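Local coordinates for glycerol uptake operon antiterminator-related protein (PDB 1VKF) that is of unproven function but probably belongs to the glycerol-3-phosphate responsive antiterminators that regulate transcription of glycerol uptake genes, at residues A[62-67]-A[89-94]; A[133-138]-A[153-158]; A[139-144]-A[168-173]. One frame throughout, in Å; residues are numbered along the deposited sequence.

Interaction 1. Residues A[62-67]-A[89-94]; sequences DMDFVN and TIKPKN
Beyond strand 58-62 the chain makes a short 3-10 turn at Met63 and Asp64, which comes up against residues 89-94, where strand 86-89 gives way to helix 92-100. The carboxylate of Asp64 carries the contact; the Asp64 and Thr89 side chains cross at about a right angle. Its OD2 accepts the backbone N of Ile90 at 2.8 Å through the syn lone pair, in a nearly straight bond (167° at the hydrogen). Its OD1 takes the hydroxyl OG1 of Thr89, also at 2.8 Å and on the syn side, so both oxygens are gripped and the group is held against rotation. Strands 58-62 and 86-89 are parallel neighbours in a TIM-barrel-like sheet, and the contact sits where both run out into loops. Thr89 OG1 has its own ST turn, accepting Lys91 N at 3.1 Å, and also receives Asn94 ND2 at 3.2 Å, close to the amide plane. A water bridges Asp64 OD1 and Asn94 ND2, while Asn94 OD1 is bonded to the backbone N of Gly72. Beside this polar group, the selenomethionine Met63 bends at chi3 (-75°), bringing its CE to 3.6 Å from Asn94 ND2, and it also touches Ala75 and Ile76 of helix 73-82.

Interaction 2. Residues A[133-138]-A[153-158]; sequences EVLPGA and IAAGLV
Two parallel strands of a beta-alpha-beta unit, 131-135 and 151-155 with helix 140-144 between them in the chain, meet here and continue into the loops that follow. Glu133 pairs with Ile153 and Val134 with Ala154. Val134 N donates to Ile153 O at 2.8 Å, almost in line with the carbonyl, and Val134 O receives Ala155 N at 3.0 Å. Past the strands, a cis peptide before Pro136 turns the chain, and Gly137 N donates to Gly156 O at 2.9 Å, in the carbonyl plane on a lone pair and nearly straight at 173°. A water accepts from Ala138 N and lies near Gly156 O, probably giving a second link between the loops. Gly137 packs its CA 4.0 Å from both Ala154 CB and Val158 CG2. Glu133 leaves the sheet on the same face as Ile153; with CG anti to the backbone N (chi1 -175°) and the chain extended beyond it, it runs past Ala155, whose CB lies 3.5 Å from OE2. Its other oxygen, OE1, forms a salt bridge with Arg108 NE of strand 105-110. The backbone N of Leu157 binds a citrate, probably from crystallisation. An anion held at loops following the C-terminal ends of parallel strands is consistent with the usual ligand-binding end of a TIM barrel.

Interaction 3. Residues A[139-144]-A[168-173]; sequences VAPKVA and LKHVSA
Val171 points its CG1 methyl into helix 140-144, and His170 lays its side chain across Pro141 at about a right angle; these two neighbours on the loop after helix 161-167 make the contact. CG1 of Val171 stands anti to the carbonyl carbon (chi1 -52°), a setting that aims this branch at the helix. There it meets several atoms of the helix: Ala140 CB lies 3.9 Å from Val171 CG1, Ala144 CB is the same distance from that methyl, and Pro141 N is 3.8 Å from it. The two alanines are one helical turn apart, so the methyl sits between them against the backbone that joins them. Pro141 closes the group more loosely, its CG standing 4.3 Å from Val171 CG1.

Further out, the pyrrolidine ring meets the stem of the histidine. Pro141 CB is 3.6 Å from His170 CB and 3.8 Å from His170 CD2, approaching the imidazole obliquely. One face of that ring is covered by Lys169 CB, which lies over its centre, and NE2 is hydrogen-bonded to Glu166 of helix 161-167; together these probably restrict how the imidazole turns beside the proline. Ala144 CB also rests 3.7 Å from the carbonyl O of His170. Ala140 and Val171 also reach strand 151-155, touching Ala154 and Val152 respectively, which places the contact in the layer between the sheet and the outer helices of the barrel.

No hydrogen bond joins residues 139-144 to 168-173. Small methyl, methylene and ring surfaces allow the loop to come close to the short helix, and the association therefore rests on van der Waals packing and the burial of apolar surface, with the polar end of His170 tied back to Glu166.

Overall arrangement
The three contacts lie around one closed, barrel-like parallel sheet. Interaction 1 comes first in the chain and is complete before interaction 2 opens; their centres are about 17 Å apart and both reach the sheet. Interactions 2 and 3 alternate along the chain, with centres only about 9 Å apart. They touch directly: Ala154 N lies 2.8 Å from Ala173 O, a probable hydrogen bond, and Ala154 CB packs against Ala140 CB at 3.5 Å. Interaction 3 is about 23 Å from interaction 1, centre to centre, across the chain's middle. Strand-and-helix units are thus joined at strand ends, between strands, and where a short helix meets the loop before strand 173-176.

Interaction 1. Residues A[62-67]-A[89-94]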
loop_
_atom_site.group_PDB
_atom_site.type_symbol
_atom_site.label_atom_id
_atom_site.label_comp_id
_atom_site.label_asym_id
_atom_site.label_seq_id
_atom_site.Cartn_x
_atom_site.Cartn_y
_atom_site.Cartn_z
ATOM N N ASP A 62 -6.495 1.221 -1.701
ATOM C CA ASP A 62 -6.705 -0.236 -1.560
ATOM C C ASP A 62 -8.058 -0.579 -2.147
ATOM O O ASP A 62 -9.096 -0.398 -1.521
ATOM C CB ASP A 62 -6.669 -0.683 -0.104
ATOM C CG ASP A 62 -6.744 -2.198 0.022
ATOM O OD1 ASP A 62 -7.223 -2.853 -0.916
ATOM O OD2 ASP A 62 -6.353 -2.824 1.035
HETATM N N MSE A 63 -8.038 -0.994 -3.390
HETATM C CA MSE A 63 -9.229 -1.202 -4.180
HETATM C C MSE A 63 -10.058 -2.358 -3.600
HETATM O O MSE A 63 -11.289 -2.405 -3.746
HETATM C CB MSE A 63 -8.887 -1.357 -5.642
HETATM C CG MSE A 63 -8.193 -2.621 -5.941
HETATM SE SE MSE A 63 -7.845 -2.819 -7.851
HETATM C CE MSE A 63 -9.741 -3.290 -8.418
ATOM N N ASP A 64 -9.409 -3.230 -2.825
ATOM C CA ASP A 64 -10.140 -4.346 -2.240
ATOM C C ASP A 64 -11.066 -3.934 -1.114
ATOM O O ASP A 64 -11.919 -4.735 -0.716
ATOM C CB ASP A 64 -9.168 -5.374 -1.644
ATOM C CG ASP A 64 -8.156 -5.909 -2.611
ATOM O OD1 ASP A 64 -8.311 -5.848 -3.851
ATOM O OD2 ASP A 64 -7.132 -6.506 -2.157
ATOM N N PHE A 65 -10.914 -2.713 -0.592
ATOM C CA PHE A 65 -11.723 -2.251 0.531
ATOM C C PHE A 65 -12.561 -1.001 0.210
ATOM O O PHE A 65 -13.053 -0.322 1.119
ATOM C CB PHE A 65 -10.824 -2.081 1.762
ATOM C CG PHE A 65 -10.317 -3.399 2.306
ATOM C CD1 PHE A 65 -11.026 -4.090 3.281
ATOM C CD2 PHE A 65 -9.186 -3.984 1.775
ATOM C CE1 PHE A 65 -10.562 -5.331 3.749
ATOM C CE2 PHE A 65 -8.714 -5.193 2.222
ATOM C CZ PHE A 65 -9.411 -5.882 3.216
ATOM N N VAL A 66 -12.773 -0.736 -1.086
ATOM C CA VAL A 66 -13.679 0.330 -1.527
ATOM C C VAL A 66 -15.059 -0.352 -1.583
ATOM O O VAL A 66 -15.308 -1.224 -2.462
ATOM C CB VAL A 66 -13.298 0.872 -2.917
ATOM C CG1 VAL A 66 -14.299 1.895 -3.394
ATOM C CG2 VAL A 66 -11.872 1.460 -2.938
ATOM N N ASN A 67 -15.878 -0.076 -0.574
ATOM C CA ASN A 67 -17.199 -0.671 -0.471
ATOM C C ASN A 67 -18.023 -0.396 -1.718
ATOM O O ASN A 67 -18.149 0.753 -2.159
ATOM C CB ASN A 67 -17.949 -0.150 0.697
ATOM C CG ASN A 67 -17.474 -0.740 2.040
ATOM O OD1 ASN A 67 -16.722 -1.695 2.081
ATOM N ND2 ASN A 67 -17.977 -0.187 3.118
ATOM N N THR A 89 -3.616 -3.963 -3.742
ATOM C CA THR A 89 -4.524 -5.095 -3.790
ATOM C C THR A 89 -3.777 -6.365 -3.351
ATOM O O THR A 89 -2.566 -6.420 -3.468
ATOM C CB THR A 89 -5.057 -5.288 -5.259
ATOM O OG1 THR A 89 -6.014 -6.343 -5.306
ATOM C CG2 THR A 89 -3.969 -5.713 -6.230
ATOM N N ILE A 90 -4.531 -7.338 -2.879
ATOM C CA ILE A 90 -4.009 -8.702 -2.590
ATOM C C ILE A 90 -4.242 -9.655 -3.772
ATOM O O ILE A 90 -3.772 -10.790 -3.753
ATOM C CB ILE A 90 -4.653 -9.244 -1.278
ATOM C CG1 ILE A 90 -3.934 -10.510 -0.728
ATOM C CG2 ILE A 90 -6.118 -9.623 -1.448
ATOM C CD1 ILE A 90 -2.659 -10.260 -0.130
ATOM N N LYS A 91 -5.015 -9.216 -4.775
ATOM C CA LYS A 91 -5.412 -10.078 -5.907
ATOM C C LYS A 91 -4.457 -9.954 -7.064
ATOM O O LYS A 91 -4.450 -8.907 -7.709
ATOM C CB LYS A 91 -6.811 -9.721 -6.413
ATOM C CG LYS A 91 -7.923 -9.745 -5.354
ATOM C CD LYS A 91 -8.242 -11.143 -4.840
ATOM C CE LYS A 91 -9.258 -11.100 -3.698
ATOM N NZ LYS A 91 -9.556 -12.443 -3.073
ATOM N N PRO A 92 -3.653 -10.989 -7.358
ATOM C CA PRO A 92 -2.721 -10.951 -8.496
ATOM C C PRO A 92 -3.335 -10.535 -9.818
ATOM O O PRO A 92 -2.662 -9.834 -10.589
ATOM C CB PRO A 92 -2.212 -12.402 -8.589
ATOM C CG PRO A 92 -2.420 -12.941 -7.279
ATOM C CD PRO A 92 -3.599 -12.288 -6.660
ATOM N N LYS A 93 -4.567 -10.930 -10.087
ATOM C CA LYS A 93 -5.224 -10.540 -11.322
ATOM C C LYS A 93 -5.428 -9.020 -11.403
ATOM O O LYS A 93 -5.280 -8.447 -12.468
ATOM C CB LYS A 93 -6.566 -11.270 -11.491
ATOM C CG LYS A 93 -6.460 -12.788 -11.481
ATOM N N ASN A 94 -5.788 -8.362 -10.287
ATOM C CA ASN A 94 -5.932 -6.900 -10.273
ATOM C C ASN A 94 -4.572 -6.279 -10.541
ATOM O O ASN A 94 -4.442 -5.306 -11.280
ATOM C CB ASN A 94 -6.417 -6.386 -8.919
ATOM C CG ASN A 94 -7.928 -6.541 -8.699
ATOM O OD1 ASN A 94 -8.687 -6.720 -9.656
ATOM N ND2 ASN A 94 -8.366 -6.457 -7.415
HETATM O O HOH W 1 -10.543 -6.200 -5.651
#

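Interaction 2. Residues A[133-138]-A[153-158]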
loop_
_atom_site.group_PDB
_atom_site.type_symbol
_atom_site.label_atom_id
_atom_site.label_comp_id
_atom_site.label_asym_id
_atom_site.label_seq_id
_atom_site.Cartn_x
_atom_site.Cartn_y
_atom_site.Cartn_z
ATOM N N GLU A 133 3.923 -4.802 -0.504
ATOM C CA GLU A 133 3.628 -4.478 0.890
ATOM C C GLU A 133 3.532 -5.752 1.709
ATOM O O GLU A 133 2.650 -6.582 1.491
ATOM C CB GLU A 133 2.364 -3.651 1.020
ATOM C CG GLU A 133 2.074 -3.175 2.461
ATOM C CD GLU A 133 0.798 -2.370 2.545
ATOM O OE1 GLU A 133 -0.258 -2.953 2.290
ATOM O OE2 GLU A 133 0.883 -1.188 2.902
ATOM N N VAL A 134 4.441 -5.880 2.649
ATOM C CA VAL A 134 4.538 -7.098 3.481
ATOM C C VAL A 134 3.945 -6.841 4.841
ATOM O O VAL A 134 4.328 -5.900 5.538
ATOM C CB VAL A 134 5.971 -7.563 3.626
ATOM C CG1 VAL A 134 6.038 -8.760 4.577
ATOM C CG2 VAL A 134 6.577 -7.880 2.261
ATOM N N LEU A 135 3.039 -7.728 5.245
ATOM C CA LEU A 135 2.389 -7.675 6.545
ATOM C C LEU A 135 2.587 -9.002 7.316
ATOM O O LEU A 135 2.616 -10.065 6.682
ATOM C CB LEU A 135 0.897 -7.426 6.408
ATOM C CG LEU A 135 0.454 -6.184 5.603
ATOM C CD1 LEU A 135 0.172 -6.520 4.188
ATOM C CD2 LEU A 135 -0.782 -5.622 6.310
ATOM N N PRO A 136 2.717 -8.949 8.642
ATOM C CA PRO A 136 2.861 -7.706 9.424
ATOM C C PRO A 136 4.285 -7.145 9.286
ATOM O O PRO A 136 5.204 -7.768 8.713
ATOM C CB PRO A 136 2.620 -8.169 10.858
ATOM C CG PRO A 136 3.169 -9.623 10.865
ATOM C CD PRO A 136 2.833 -10.132 9.507
ATOM N N GLY A 137 4.509 -5.944 9.807
ATOM C CA GLY A 137 5.737 -5.246 9.561
ATOM C C GLY A 137 7.008 -5.901 10.118
ATOM O O GLY A 137 8.062 -5.795 9.497
ATOM N N ALA A 138 6.848 -6.613 11.232
ATOM C CA ALA A 138 7.952 -7.226 11.965
ATOM C C ALA A 138 8.720 -8.209 11.085
ATOM O O ALA A 138 9.907 -8.431 11.301
ATOM C CB ALA A 138 7.457 -7.882 13.243
ATOM N N ILE A 153 7.429 -2.333 1.270
ATOM C CA ILE A 153 6.786 -1.492 2.249
ATOM C C ILE A 153 6.278 -2.402 3.338
ATOM O O ILE A 153 5.552 -3.371 3.078
ATOM C CB ILE A 153 5.617 -0.754 1.606
ATOM C CG1 ILE A 153 6.087 0.127 0.471
ATOM C CG2 ILE A 153 4.840 0.060 2.683
ATOM C CD1 ILE A 153 5.000 0.486 -0.496
ATOM N N ALA A 154 6.660 -2.106 4.564
ATOM C CA ALA A 154 6.188 -2.848 5.700
ATOM C C ALA A 154 4.889 -2.277 6.185
ATOM O O ALA A 154 4.708 -1.083 6.194
ATOM C CB ALA A 154 7.198 -2.797 6.800
ATOM N N ALA A 155 3.979 -3.136 6.598
ATOM C CA ALA A 155 2.763 -2.644 7.258
ATOM C C ALA A 155 2.204 -3.623 8.244
ATOM O O ALA A 155 2.241 -4.839 8.030
ATOM C CB ALA A 155 1.686 -2.315 6.149
ATOM N N GLY A 156 1.569 -3.088 9.288
ATOM C CA GLY A 156 0.842 -3.913 10.238
ATOM C C GLY A 156 1.527 -4.152 11.553
ATOM O O GLY A 156 2.637 -4.661 11.607
ATOM N N LEU A 157 0.878 -3.738 12.638
ATOM C CA LEU A 157 1.331 -3.961 14.008
ATOM C C LEU A 157 2.711 -3.333 14.322
ATOM O O LEU A 157 3.434 -3.826 15.174
ATOM C CB LEU A 157 1.311 -5.444 14.371
ATOM C CG LEU A 157 -0.024 -6.165 14.187
ATOM C CD1 LEU A 157 0.059 -7.683 14.506
ATOM C CD2 LEU A 157 -1.089 -5.531 15.077
ATOM N N VAL A 158 3.080 -2.294 13.589
ATOM C CA VAL A 158 4.260 -1.524 13.948
ATOM C C VAL A 158 3.850 -0.548 15.065
ATOM O O VAL A 158 3.208 0.462 14.806
ATOM C CB VAL A 158 4.852 -0.816 12.742
ATOM C CG1 VAL A 158 6.078 0.029 13.158
ATOM C CG2 VAL A 158 5.231 -1.850 11.677
HETATM O O HOH W 2 4.722 -5.851 13.103
#

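Interaction 3. Residues A[139-144]-A[168-173]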
loop_
_atom_site.group_PDB
_atom_site.type_symbol
_atom_site.label_atom_id
_atom_site.label_comp_id
_atom_site.label_asym_id
_atom_site.label_seq_id
_atom_site.Cartn_x
_atom_site.Cartn_y
_atom_site.Cartn_z
ATOM N N VAL A 139 8.028 -8.883 10.170
ATOM C CA VAL A 139 8.671 -9.865 9.279
ATOM C C VAL A 139 9.003 -9.323 7.912
ATOM O O VAL A 139 9.584 -10.032 7.098
ATOM C CB VAL A 139 7.853 -11.180 9.183
ATOM C CG1 VAL A 139 7.655 -11.769 10.616
ATOM C CG2 VAL A 139 6.502 -10.926 8.530
ATOM N N ALA A 140 8.714 -8.034 7.646
ATOM C CA ALA A 140 9.088 -7.438 6.357
ATOM C C ALA A 140 10.593 -7.493 6.051
ATOM O O ALA A 140 10.960 -7.795 4.935
ATOM C CB ALA A 140 8.553 -6.022 6.200
ATOM N N PRO A 141 11.469 -7.210 7.014
ATOM C CA PRO A 141 12.916 -7.296 6.760
ATOM C C PRO A 141 13.374 -8.668 6.293
ATOM O O PRO A 141 14.158 -8.749 5.340
ATOM C CB PRO A 141 13.519 -6.934 8.105
ATOM C CG PRO A 141 12.487 -5.987 8.702
ATOM C CD PRO A 141 11.179 -6.653 8.346
ATOM N N LYS A 142 12.832 -9.711 6.908
ATOM C CA LYS A 142 13.142 -11.092 6.549
ATOM C C LYS A 142 12.783 -11.354 5.127
ATOM O O LYS A 142 13.531 -12.021 4.409
ATOM C CB LYS A 142 12.294 -12.079 7.356
ATOM C CG LYS A 142 12.610 -12.211 8.736
ATOM C CD LYS A 142 12.208 -13.622 9.210
ATOM C CE LYS A 142 13.156 -14.084 10.280
ATOM N NZ LYS A 142 12.461 -14.919 11.251
ATOM N N VAL A 143 11.591 -10.911 4.737
ATOM C CA VAL A 143 11.110 -11.107 3.383
ATOM C C VAL A 143 11.939 -10.272 2.404
ATOM O O VAL A 143 12.338 -10.775 1.345
ATOM C CB VAL A 143 9.611 -10.784 3.275
ATOM C CG1 VAL A 143 9.151 -10.831 1.866
ATOM C CG2 VAL A 143 8.825 -11.767 4.146
ATOM N N ALA A 144 12.251 -9.033 2.788
ATOM C CA ALA A 144 12.988 -8.122 1.903
ATOM C C ALA A 144 14.346 -8.712 1.534
ATOM O O ALA A 144 14.807 -8.556 0.398
ATOM C CB ALA A 144 13.215 -6.762 2.562
ATOM N N LEU A 168 12.939 0.124 9.198
ATOM C CA LEU A 168 13.402 1.039 8.138
ATOM C C LEU A 168 14.887 0.910 7.752
ATOM O O LEU A 168 15.306 1.441 6.720
ATOM C CB LEU A 168 13.049 2.478 8.495
ATOM C CG LEU A 168 11.576 2.783 8.324
ATOM C CD1 LEU A 168 11.195 4.141 9.001
ATOM C CD2 LEU A 168 11.122 2.757 6.854
ATOM N N LYS A 169 15.663 0.150 8.527
ATOM C CA LYS A 169 17.043 -0.173 8.141
ATOM C C LYS A 169 17.073 -1.176 7.031
ATOM O O LYS A 169 18.065 -1.269 6.354
ATOM C CB LYS A 169 17.827 -0.684 9.336
ATOM C CG LYS A 169 18.020 0.404 10.365
ATOM C CD LYS A 169 18.853 -0.083 11.519
ATOM C CE LYS A 169 19.256 1.062 12.404
ATOM N NZ LYS A 169 20.399 0.658 13.257
ATOM N N HIS A 170 15.971 -1.923 6.840
ATOM C CA HIS A 170 15.940 -3.077 5.921
ATOM C C HIS A 170 14.939 -3.007 4.781
ATOM O O HIS A 170 15.044 -3.802 3.833
ATOM C CB HIS A 170 15.634 -4.351 6.702
ATOM C CG HIS A 170 16.451 -4.505 7.934
ATOM N ND1 HIS A 170 17.817 -4.709 7.898
ATOM C CD2 HIS A 170 16.112 -4.435 9.243
ATOM C CE1 HIS A 170 18.283 -4.770 9.134
ATOM N NE2 HIS A 170 17.273 -4.603 9.970
ATOM N N VAL A 171 13.944 -2.122 4.914
ATOM C CA VAL A 171 12.883 -1.989 3.921
ATOM C C VAL A 171 12.755 -0.492 3.589
ATOM O O VAL A 171 13.227 0.349 4.338
ATOM C CB VAL A 171 11.533 -2.595 4.406
ATOM C CG1 VAL A 171 11.708 -4.040 4.911
ATOM C CG2 VAL A 171 10.885 -1.754 5.478
ATOM N N SER A 172 12.106 -0.174 2.482
ATOM C CA SER A 172 12.065 1.201 2.010
ATOM C C SER A 172 11.173 2.073 2.851
ATOM O O SER A 172 11.524 3.213 3.129
ATOM C CB SER A 172 11.575 1.261 0.578
ATOM O OG SER A 172 12.544 0.676 -0.255
ATOM N N ALA A 173 10.021 1.531 3.226
ATOM C CA ALA A 173 8.983 2.340 3.872
ATOM C C ALA A 173 8.094 1.538 4.793
ATOM O O ALA A 173 8.073 0.334 4.756
ATOM C CB ALA A 173 8.152 2.985 2.785
#